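Local coordinates for protein endoglucanase (Komagataeibacter sucrofermentans, PDB 6VC5) that probably hydrolyses internal beta-1,4-glucosidic linkages in cellulose and related beta-glucans, as a member of glycoside hydrolase family 8, at residues N62-K66 / D67-F71; D122-K125 / L126-S130; K86-T90 / D91-L95; F144-K147 / D148-T151. One frame throughout, in Å; residues are numbered along the deposited sequence.

Contact 1. Residues N62-K66 / D67-F71; sequences NLQHK and DDALF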
loop_
_atom_site.group_PDB
_atom_site.type_symbol
_atom_site.label_atom_id
_atom_site.label_comp_id
_atom_site.label_asym_id
_atom_site.label_seq_id
_atom_site.Cartn_x
_atom_site.Cartn_y
_atom_site.Cartn_z
ATOM N N ASN A 62 -10.946 -14.987 -9.573
ATOM C CA ASN A 62 -10.830 -15.738 -8.331
ATOM C C ASN A 62 -11.065 -14.921 -7.073
ATOM O O ASN A 62 -11.482 -15.499 -6.057
ATOM C CB ASN A 62 -9.462 -16.422 -8.236
ATOM C CG ASN A 62 -9.303 -17.527 -9.252
ATOM O OD1 ASN A 62 -9.774 -18.649 -9.042
ATOM N ND2 ASN A 62 -8.661 -17.218 -10.371
ATOM N N LEU A 63 -10.805 -13.612 -7.098
ATOM C CA LEU A 63 -10.886 -12.784 -5.901
ATOM C C LEU A 63 -12.000 -11.749 -5.919
ATOM O O LEU A 63 -12.501 -11.400 -4.853
ATOM C CB LEU A 63 -9.556 -12.057 -5.630
ATOM C CG LEU A 63 -8.323 -12.929 -5.382
ATOM C CD1 LEU A 63 -7.105 -12.018 -5.159
ATOM C CD2 LEU A 63 -8.554 -13.851 -4.200
ATOM N N GLN A 64 -12.397 -11.224 -7.080
ATOM C CA GLN A 64 -13.380 -10.144 -7.069
ATOM C C GLN A 64 -14.743 -10.631 -6.587
ATOM O O GLN A 64 -15.187 -11.736 -6.926
ATOM C CB GLN A 64 -13.492 -9.461 -8.437
ATOM C CG GLN A 64 -14.229 -8.121 -8.319
ATOM C CD GLN A 64 -14.129 -7.293 -9.581
ATOM O OE1 GLN A 64 -14.271 -7.813 -10.691
ATOM N NE2 GLN A 64 -13.891 -5.990 -9.421
ATOM N N HIS A 65 -15.400 -9.803 -5.773
ATOM C CA HIS A 65 -16.699 -10.155 -5.218
ATOM C C HIS A 65 -17.763 -10.235 -6.303
ATOM O O HIS A 65 -17.637 -9.670 -7.390
ATOM C CB HIS A 65 -17.135 -9.140 -4.163
ATOM C CG HIS A 65 -16.355 -9.218 -2.891
ATOM N ND1 HIS A 65 -16.295 -8.173 -1.995
ATOM C CD2 HIS A 65 -15.615 -10.218 -2.356
ATOM C CE1 HIS A 65 -15.548 -8.523 -0.961
ATOM N NE2 HIS A 65 -15.129 -9.761 -1.151
ATOM N N LYS A 66 -18.831 -10.954 -5.966
ATOM C CA LYS A 66 -20.011 -11.111 -6.805
ATOM C C LYS A 66 -20.907 -9.878 -6.727
ATOM O O LYS A 66 -21.398 -9.393 -7.753
ATOM C CB LYS A 66 -20.806 -12.339 -6.327
ATOM C CG LYS A 66 -20.159 -13.746 -6.506
ATOM C CD LYS A 66 -20.992 -14.939 -5.986
ATOM C CE LYS A 66 -20.319 -16.287 -6.211
ATOM N NZ LYS A 66 -21.166 -17.358 -5.667
ATOM N N ASP A 67 -21.107 -9.351 -5.517
ATOM C CA ASP A 67 -22.087 -8.313 -5.228
ATOM C C ASP A 67 -21.491 -6.912 -5.160
ATOM O O ASP A 67 -22.246 -5.937 -5.053
ATOM C CB ASP A 67 -22.783 -8.621 -3.896
ATOM C CG ASP A 67 -23.842 -9.706 -4.025
ATOM O OD1 ASP A 67 -24.879 -9.611 -3.334
ATOM O OD2 ASP A 67 -23.638 -10.649 -4.820
ATOM N N ASP A 68 -20.167 -6.787 -5.182
ATOM C CA ASP A 68 -19.516 -5.485 -5.284
ATOM C C ASP A 68 -18.189 -5.687 -6.010
ATOM O O ASP A 68 -17.820 -6.809 -6.368
ATOM C CB ASP A 68 -19.375 -4.779 -3.922
ATOM C CG ASP A 68 -18.603 -5.599 -2.897
ATOM O OD1 ASP A 68 -17.420 -5.916 -3.129
ATOM O OD2 ASP A 68 -19.184 -5.910 -1.835
ATOM N N ALA A 69 -17.465 -4.590 -6.231
ATOM C CA ALA A 69 -16.244 -4.650 -7.025
ATOM C C ALA A 69 -14.980 -4.808 -6.184
ATOM O O ALA A 69 -13.882 -4.826 -6.743
ATOM C CB ALA A 69 -16.126 -3.407 -7.921
ATOM N N LEU A 70 -15.106 -4.942 -4.865
ATOM C CA LEU A 70 -13.933 -5.156 -4.026
ATOM C C LEU A 70 -13.472 -6.610 -4.135
ATOM O O LEU A 70 -14.111 -7.442 -4.787
ATOM C CB LEU A 70 -14.234 -4.734 -2.593
ATOM C CG LEU A 70 -14.818 -3.325 -2.431
ATOM C CD1 LEU A 70 -15.015 -3.015 -0.957
ATOM C CD2 LEU A 70 -13.887 -2.308 -3.065
ATOM N N PHE A 71 -12.368 -6.932 -3.455
ATOM C CA PHE A 71 -11.673 -8.203 -3.641
ATOM C C PHE A 71 -11.521 -8.929 -2.318
ATOM O O PHE A 71 -11.105 -8.337 -1.318
ATOM C CB PHE A 71 -10.280 -7.980 -4.255
ATOM C CG PHE A 71 -10.339 -7.408 -5.625
ATOM C CD1 PHE A 71 -10.283 -8.237 -6.729
ATOM C CD2 PHE A 71 -10.481 -6.036 -5.805
ATOM C CE1 PHE A 71 -10.378 -7.721 -8.005
ATOM C CE2 PHE A 71 -10.562 -5.510 -7.068
ATOM C CZ PHE A 71 -10.518 -6.349 -8.172
#

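Contact 2. Residues D122-K125 / L126-S130; sequences DVLK and LMTKS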
loop_
_atom_site.group_PDB
_atom_site.type_symbol
_atom_site.label_atom_id
_atom_site.label_comp_id
_atom_site.label_asym_id
_atom_site.label_seq_id
_atom_site.Cartn_x
_atom_site.Cartn_y
_atom_site.Cartn_z
ATOM N N ASP A 122 -16.882 1.580 -5.305
ATOM C CA ASP A 122 -17.213 0.760 -4.144
ATOM C C ASP A 122 -16.309 1.025 -2.937
ATOM O O ASP A 122 -16.769 0.895 -1.799
ATOM C CB ASP A 122 -17.250 -0.716 -4.538
ATOM C CG ASP A 122 -18.608 -1.122 -5.101
ATOM O OD1 ASP A 122 -19.602 -0.407 -4.819
ATOM O OD2 ASP A 122 -18.692 -2.140 -5.818
ATOM N N VAL A 123 -15.044 1.399 -3.140
ATOM C CA VAL A 123 -14.233 1.856 -2.010
ATOM C C VAL A 123 -14.875 3.078 -1.361
ATOM O O VAL A 123 -15.026 3.148 -0.135
ATOM C CB VAL A 123 -12.786 2.142 -2.450
ATOM C CG1 VAL A 123 -12.002 2.840 -1.323
ATOM C CG2 VAL A 123 -12.093 0.858 -2.847
ATOM N N LEU A 124 -15.264 4.060 -2.173
ATOM C CA LEU A 124 -15.870 5.268 -1.621
ATOM C C LEU A 124 -17.176 4.953 -0.910
ATOM O O LEU A 124 -17.461 5.508 0.163
ATOM C CB LEU A 124 -16.103 6.278 -2.746
ATOM C CG LEU A 124 -16.333 7.735 -2.349
ATOM C CD1 LEU A 124 -15.119 8.282 -1.606
ATOM C CD2 LEU A 124 -16.644 8.580 -3.579
ATOM N N LYS A 125 -17.980 4.056 -1.485
ATOM C CA LYS A 125 -19.299 3.760 -0.934
ATOM C C LYS A 125 -19.222 2.866 0.306
ATOM O O LYS A 125 -19.947 3.094 1.279
ATOM C CB LYS A 125 -20.171 3.114 -2.009
ATOM C CG LYS A 125 -21.557 2.708 -1.534
ATOM C CD LYS A 125 -22.112 1.567 -2.380
ATOM C CE LYS A 125 -22.701 2.059 -3.696
ATOM N NZ LYS A 125 -24.055 1.482 -3.947
ATOM N N LEU A 126 -18.367 1.843 0.291
ATOM C CA LEU A 126 -18.372 0.829 1.340
ATOM C C LEU A 126 -17.259 0.985 2.369
ATOM O O LEU A 126 -17.397 0.463 3.480
ATOM C CB LEU A 126 -18.259 -0.573 0.724
ATOM C CG LEU A 126 -19.309 -0.906 -0.338
ATOM C CD1 LEU A 126 -18.973 -2.226 -0.995
ATOM C CD2 LEU A 126 -20.712 -0.942 0.258
ATOM N N MET A 127 -16.164 1.670 2.038
ATOM C CA MET A 127 -14.983 1.700 2.898
ATOM C C MET A 127 -14.679 3.085 3.442
ATOM O O MET A 127 -13.547 3.339 3.855
ATOM C CB MET A 127 -13.754 1.158 2.174
ATOM C CG MET A 127 -13.831 -0.306 1.837
ATOM S SD MET A 127 -13.727 -1.400 3.321
ATOM C CE MET A 127 -15.281 -2.233 3.137
ATOM N N THR A 128 -15.639 3.997 3.412
ATOM C CA THR A 128 -15.478 5.278 4.082
ATOM C C THR A 128 -16.512 5.411 5.189
ATOM O O THR A 128 -17.610 4.857 5.109
ATOM C CB THR A 128 -15.526 6.473 3.110
ATOM O OG1 THR A 128 -16.820 6.576 2.505
ATOM C CG2 THR A 128 -14.446 6.315 2.024
ATOM N N LYS A 129 -16.144 6.141 6.237
ATOM C CA LYS A 129 -17.024 6.309 7.383
ATOM C C LYS A 129 -16.779 7.687 7.987
ATOM O O LYS A 129 -15.641 8.161 8.024
ATOM C CB LYS A 129 -16.732 5.221 8.422
ATOM C CG LYS A 129 -17.468 5.388 9.745
ATOM C CD LYS A 129 -18.796 4.656 9.740
ATOM C CE LYS A 129 -19.596 4.995 10.988
ATOM N NZ LYS A 129 -19.326 4.027 12.082
ATOM N N SER A 130 -17.852 8.338 8.439
ATOM C CA SER A 130 -17.716 9.590 9.180
ATOM C C SER A 130 -17.299 9.275 10.611
ATOM O O SER A 130 -17.978 8.504 11.302
ATOM C CB SER A 130 -19.032 10.365 9.170
ATOM O OG SER A 130 -19.415 10.672 7.839
HETATM O O HOH W 1 -19.408 3.310 3.974
#

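Contact 3. Residues K86-T90 / D91-L95; sequences KNNAT and DGDLL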
loop_
_atom_site.group_PDB
_atom_site.type_symbol
_atom_site.label_atom_id
_atom_site.label_comp_id
_atom_site.label_asym_id
_atom_site.label_seq_id
_atom_site.Cartn_x
_atom_site.Cartn_y
_atom_site.Cartn_z
ATOM N N LYS A 86 -14.268 -13.757 2.805
ATOM C CA LYS A 86 -14.603 -12.725 1.831
ATOM C C LYS A 86 -14.163 -11.330 2.254
ATOM O O LYS A 86 -14.379 -10.377 1.495
ATOM C CB LYS A 86 -16.108 -12.724 1.538
ATOM C CG LYS A 86 -16.655 -14.071 1.059
ATOM C CD LYS A 86 -15.939 -14.581 -0.181
ATOM C CE LYS A 86 -16.627 -15.834 -0.711
ATOM N NZ LYS A 86 -15.878 -16.465 -1.836
ATOM N N ASN A 87 -13.558 -11.176 3.433
ATOM C CA ASN A 87 -13.085 -9.864 3.859
ATOM C C ASN A 87 -12.094 -9.305 2.837
ATOM O O ASN A 87 -11.310 -10.044 2.233
ATOM C CB ASN A 87 -12.422 -9.984 5.236
ATOM C CG ASN A 87 -12.341 -8.662 5.968
ATOM O OD1 ASN A 87 -13.052 -7.717 5.644
ATOM N ND2 ASN A 87 -11.483 -8.598 6.980
ATOM N N ASN A 88 -12.136 -7.994 2.639
ATOM C CA ASN A 88 -11.242 -7.315 1.717
ATOM C C ASN A 88 -10.132 -6.605 2.483
ATOM O O ASN A 88 -10.182 -6.446 3.711
ATOM C CB ASN A 88 -12.026 -6.298 0.888
ATOM C CG ASN A 88 -12.520 -5.152 1.732
ATOM O OD1 ASN A 88 -13.303 -5.355 2.670
ATOM N ND2 ASN A 88 -12.044 -3.938 1.427
ATOM N N ALA A 89 -9.108 -6.201 1.740
ATOM C CA ALA A 89 -8.049 -5.336 2.243
ATOM C C ALA A 89 -8.014 -4.118 1.335
ATOM O O ALA A 89 -7.732 -4.235 0.136
ATOM C CB ALA A 89 -6.687 -6.040 2.256
ATOM N N THR A 90 -8.294 -2.949 1.907
ATOM C CA THR A 90 -8.497 -1.765 1.085
ATOM C C THR A 90 -7.247 -1.380 0.295
ATOM O O THR A 90 -7.363 -0.822 -0.802
ATOM C CB THR A 90 -8.988 -0.640 1.992
ATOM O OG1 THR A 90 -10.233 -1.041 2.582
ATOM C CG2 THR A 90 -9.227 0.646 1.206
ATOM N N ASP A 91 -6.047 -1.683 0.804
ATOM C CA ASP A 91 -4.861 -1.353 0.024
ATOM C C ASP A 91 -4.770 -2.209 -1.233
ATOM O O ASP A 91 -4.385 -1.711 -2.293
ATOM C CB ASP A 91 -3.587 -1.383 0.879
ATOM C CG ASP A 91 -3.194 -2.772 1.350
ATOM O OD1 ASP A 91 -4.071 -3.638 1.549
ATOM O OD2 ASP A 91 -1.973 -2.969 1.569
ATOM N N GLY A 92 -5.153 -3.486 -1.141
ATOM C CA GLY A 92 -5.227 -4.304 -2.343
ATOM C C GLY A 92 -6.228 -3.768 -3.349
ATOM O O GLY A 92 -5.931 -3.656 -4.545
ATOM N N ASP A 93 -7.424 -3.407 -2.875
ATOM C CA ASP A 93 -8.430 -2.812 -3.757
ATOM C C ASP A 93 -7.876 -1.578 -4.474
ATOM O O ASP A 93 -8.032 -1.426 -5.696
ATOM C CB ASP A 93 -9.680 -2.435 -2.950
ATOM C CG ASP A 93 -10.265 -3.603 -2.136
ATOM O OD1 ASP A 93 -10.229 -4.765 -2.594
ATOM O OD2 ASP A 93 -10.804 -3.346 -1.033
ATOM N N LEU A 94 -7.198 -0.692 -3.731
ATOM C CA LEU A 94 -6.711 0.563 -4.307
ATOM C C LEU A 94 -5.523 0.351 -5.242
ATOM O O LEU A 94 -5.368 1.096 -6.218
ATOM C CB LEU A 94 -6.321 1.524 -3.181
ATOM C CG LEU A 94 -7.501 2.144 -2.441
ATOM C CD1 LEU A 94 -6.988 2.940 -1.251
ATOM C CD2 LEU A 94 -8.373 3.019 -3.344
ATOM N N LEU A 95 -4.675 -0.644 -4.960
ATOM C CA LEU A 95 -3.550 -0.947 -5.848
ATOM C C LEU A 95 -4.030 -1.517 -7.176
ATOM O O LEU A 95 -3.531 -1.130 -8.244
ATOM C CB LEU A 95 -2.599 -1.928 -5.160
ATOM C CG LEU A 95 -1.749 -1.330 -4.040
ATOM C CD1 LEU A 95 -1.253 -2.480 -3.170
ATOM C CD2 LEU A 95 -0.586 -0.515 -4.591
HETATM O O HOH W 2 -8.875 -6.805 -1.090
#

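Contact 4. Residues F144-K147 / D148-T151; sequences FLTK and DTVT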
loop_
_atom_site.group_PDB
_atom_site.type_symbol
_atom_site.label_atom_id
_atom_site.label_comp_id
_atom_site.label_asym_id
_atom_site.label_seq_id
_atom_site.Cartn_x
_atom_site.Cartn_y
_atom_site.Cartn_z
ATOM N N PHE A 144 -12.523 -4.155 11.954
ATOM C CA PHE A 144 -11.883 -2.860 12.170
ATOM C C PHE A 144 -12.816 -1.784 12.700
ATOM O O PHE A 144 -12.342 -0.705 13.061
ATOM C CB PHE A 144 -11.242 -2.358 10.870
ATOM C CG PHE A 144 -10.291 -3.338 10.270
ATOM C CD1 PHE A 144 -9.036 -3.516 10.825
ATOM C CD2 PHE A 144 -10.652 -4.096 9.169
ATOM C CE1 PHE A 144 -8.135 -4.417 10.281
ATOM C CE2 PHE A 144 -9.761 -4.999 8.618
ATOM C CZ PHE A 144 -8.500 -5.157 9.181
ATOM N N LEU A 145 -14.115 -2.030 12.761
ATOM C CA LEU A 145 -15.064 -1.007 13.182
ATOM C C LEU A 145 -16.015 -1.610 14.200
ATOM O O LEU A 145 -16.682 -2.611 13.914
ATOM C CB LEU A 145 -15.847 -0.464 11.983
ATOM C CG LEU A 145 -16.880 0.632 12.249
ATOM C CD1 LEU A 145 -16.200 1.890 12.780
ATOM C CD2 LEU A 145 -17.649 0.933 10.974
ATOM N N THR A 146 -16.075 -1.014 15.384
ATOM C CA THR A 146 -17.078 -1.357 16.379
ATOM C C THR A 146 -17.904 -0.113 16.680
ATOM O O THR A 146 -17.684 0.955 16.109
ATOM C CB THR A 146 -16.437 -1.901 17.663
ATOM O OG1 THR A 146 -15.915 -0.818 18.447
ATOM C CG2 THR A 146 -15.319 -2.887 17.358
ATOM N N LYS A 147 -18.861 -0.249 17.594
ATOM C CA LYS A 147 -19.625 0.922 18.003
ATOM C C LYS A 147 -18.783 1.914 18.794
ATOM O O LYS A 147 -19.183 3.076 18.924
ATOM C CB LYS A 147 -20.853 0.511 18.823
ATOM C CG LYS A 147 -20.526 -0.165 20.144
ATOM C CD LYS A 147 -21.803 -0.469 20.928
ATOM C CE LYS A 147 -21.507 -0.799 22.384
ATOM N NZ LYS A 147 -20.927 0.365 23.122
ATOM N N ASP A 148 -17.625 1.489 19.306
ATOM C CA ASP A 148 -16.796 2.322 20.172
ATOM C C ASP A 148 -15.521 2.840 19.522
ATOM O O ASP A 148 -15.035 3.902 19.919
ATOM C CB ASP A 148 -16.396 1.549 21.435
ATOM C CG ASP A 148 -17.598 1.108 22.260
ATOM O OD1 ASP A 148 -17.556 -0.000 22.838
ATOM O OD2 ASP A 148 -18.591 1.864 22.326
ATOM N N THR A 149 -14.926 2.098 18.590
ATOM C CA THR A 149 -13.642 2.507 18.020
ATOM C C THR A 149 -13.581 2.132 16.550
ATOM O O THR A 149 -14.258 1.208 16.076
ATOM C CB THR A 149 -12.419 1.860 18.706
ATOM O OG1 THR A 149 -12.331 0.477 18.341
ATOM C CG2 THR A 149 -12.475 1.964 20.217
ATOM N N VAL A 150 -12.738 2.849 15.827
ATOM C CA VAL A 150 -12.363 2.471 14.475
ATOM C C VAL A 150 -10.860 2.237 14.457
ATOM O O VAL A 150 -10.103 2.978 15.094
ATOM C CB VAL A 150 -12.801 3.505 13.414
ATOM C CG1 VAL A 150 -12.059 4.828 13.585
ATOM C CG2 VAL A 150 -12.599 2.943 12.021
ATOM N N THR A 151 -10.431 1.174 13.769
ATOM C CA THR A 151 -9.018 0.906 13.534
ATOM C C THR A 151 -8.674 1.293 12.105
ATOM O O THR A 151 -9.350 0.869 11.161
ATOM C CB THR A 151 -8.717 -0.578 13.734
ATOM O OG1 THR A 151 -9.044 -0.954 15.081
ATOM C CG2 THR A 151 -7.226 -0.879 13.435
HETATM O O HOH W 3 -12.053 -1.091 16.038
HETATM O O HOH W 4 -13.894 -1.256 19.911
#

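Contact 1. Residues N62-K66 / D67-F71
His65 and Leu70 both donate to one oxygen, Asp68 OD1, which takes the imidazole on its syn side and the backbone amide on its anti side. The second bond closes an Asx turn just past the tip of the hairpin-like loop between helix 49-62 and strand 74-76, where the chain reverses by 169°. His65 ND1 lies 2.8 Å from Asp68 OD1, nearly in the ring plane, while ring and carboxylate are turned 69° against each other. The aspartate reaches both donors because its CG sits between backbone N and carbonyl carbon (chi1 58°). An alanine here would leave His65 ND1 and the Leu70 amide without their shared acceptor and is likely to set the imidazole freer to turn, although its NE2 still donates to Lys86 O. Beside the Asx turn, His65 N bonds to Leu70 O at 2.9 Å, next to a single antiparallel bridge between Gln64 and Phe71. Gln64, with an extended chain, lays its CG over one face of the Phe71 ring, 4.2 Å from the centroid. Its amide runs nearly parallel to that ring and ends in a straight bond, Gln64 NE2 to Ala69 O, of 2.9 Å.

Contact 2. Residues D122-K125 / L126-S130
Thr128 OG1 donates to Leu124 O at 2.7 Å, lying in the carbonyl plane with a C=O...O angle of 153°. With OG1 set between the backbone N and the carbonyl carbon (chi1 65°), the hydroxyl turns back to the helix, and Thr128 CG2 rests 4.2 Å from Leu124 CD1, the two side chains passing obliquely. One residue on, a water donates to Lys125 O at 2.8 Å and to Thr128 O at 2.6 Å, bridging the helix end to the start of the strand. The preceding carbonyls keep ordinary helical partners: Leu126 N bonds to Asp122 O at 2.8 Å and Met127 N to Val123 O at 2.9 Å. Met127, the first residue to leave helical backbone angles, packs CB 4.3 Å from Val123 CG1. Farther out, Lys173 NZ bonds to Thr128 OG1 and weakly to Leu124 O, while the Asp122 carboxylate accepts from Ala69 N. A valine in place of Thr128 would remove the hydroxyl that donates to Leu124 O and accepts from Lys173, and would probably leave Leu124 O with little more than the weak lysine bond. Side-chain hydroxyl and water thus serve two carbonyls at the C-terminus of helix 110-126 as the chain changes into strand 128-131, and the lysine beside them probably offsets the negative pole of the helix.

Contact 3. Residues K86-T90 / D91-L95
Asn88 ND2 donates to Asp93 OD2 at 2.8 Å, the shortest hydrogen bond across this first turn of helix 90-106, a helix of the family 8 alpha/alpha barrel in which Ala89 holds the N-cap position. The oxygen is met nearly head-on along its C-O bond, and the amide and carboxylate planes are only 12° apart, so the two flat groups lie almost in one plane although the side chains themselves cross at about a right angle. Asn88 can reach forward because its CG stands between its own backbone N and carbonyl carbon (chi1 68°). The amide is held at its other end too, since Asn88 OD1 accepts from Ala141 N. The second carboxylate oxygen, Asp93 OD1, accepts from Phe71 N and from a water 2.9 Å away, and that same water accepts from Ala89 N. Asp93 therefore ties the residues leading into the helix to the loop that carries Phe71. In the backbone, Asp93 N bonds to Ala89 O at 3.1 Å and Leu94 N to Thr90 O at 2.9 Å, the opening bonds of the helix. The Thr90 hydroxyl bonds to Leu138 O, just past strand 134-137. Its methyl runs alongside the leucine one turn later, with Thr90 CG2 4.0 Å from Leu94 CD1.

Contact 4. Residues F144-K147 / D148-T151
Phe144 turns the edge of its ring, at CD1, toward Thr151, whose CG2 lies near the ring plane 4.1 Å away. The two residues stand at the open end of a tight hairpin, its directions 166° apart, that leads into strand 149-152. Leu145 and Val150 form the non-hydrogen-bonded antiparallel pair, with Leu145 CD1 3.8 Å from Val150 CB. Backbone bonds flank that pair: Thr151 N to Phe144 O at 2.8 Å, and Thr146 N to Thr149 O at 3.0 Å. The reversal itself runs from Thr146 to Thr149, with Lys147 and Asp148 at its corners in backbone angles close to a type I turn. Thr146 OG1 fastens it as an ST turn, accepting from Asp148 N at 3.0 Å and from Thr149 N at 3.1 Å, so one hydroxyl oxygen fixes both amides. On the outside of the turn, Lys147 bends at its last torsion (chi4 65°) and brings NZ back to the syn side of the Asp148 carboxylate, making a salt bridge to OD2 at 2.9 Å. That oxygen also accepts from His205 NE2, which links the turn to the loop following strand 200-203. At the open end, Thr151 O is buried without a polar partner in the model, and Phe144 CB lies 3.8 Å from it.

Overall arrangement
Contacts 1, 2 and 3 interlock. Contact 1 joins contact 2 through Ala69 N to Asp122 OD2 (2.8 Å), and contact 3 through His65 NE2 to Lys86 O (2.8 Å) and Phe71 N to Asp93 OD1 (3.2 Å). Contacts 2 and 3 meet where Met127 SD packs 3.6 Å from both Asn88 ND2 and Thr90 OG1. Contact 3 is the most central, its centre about 10 Å from the centre of the chain, and contact 4 the most peripheral, its centre about 21 Å from that point. Contact 4 touches contact 2 through Lys129 NZ and Leu145 CD2, 3.7 Å apart, but stays about 11 Å from contact 1 at nearest atoms. A glycerol, probably from crystallisation, lies about 4 Å from the Thr151 side chain.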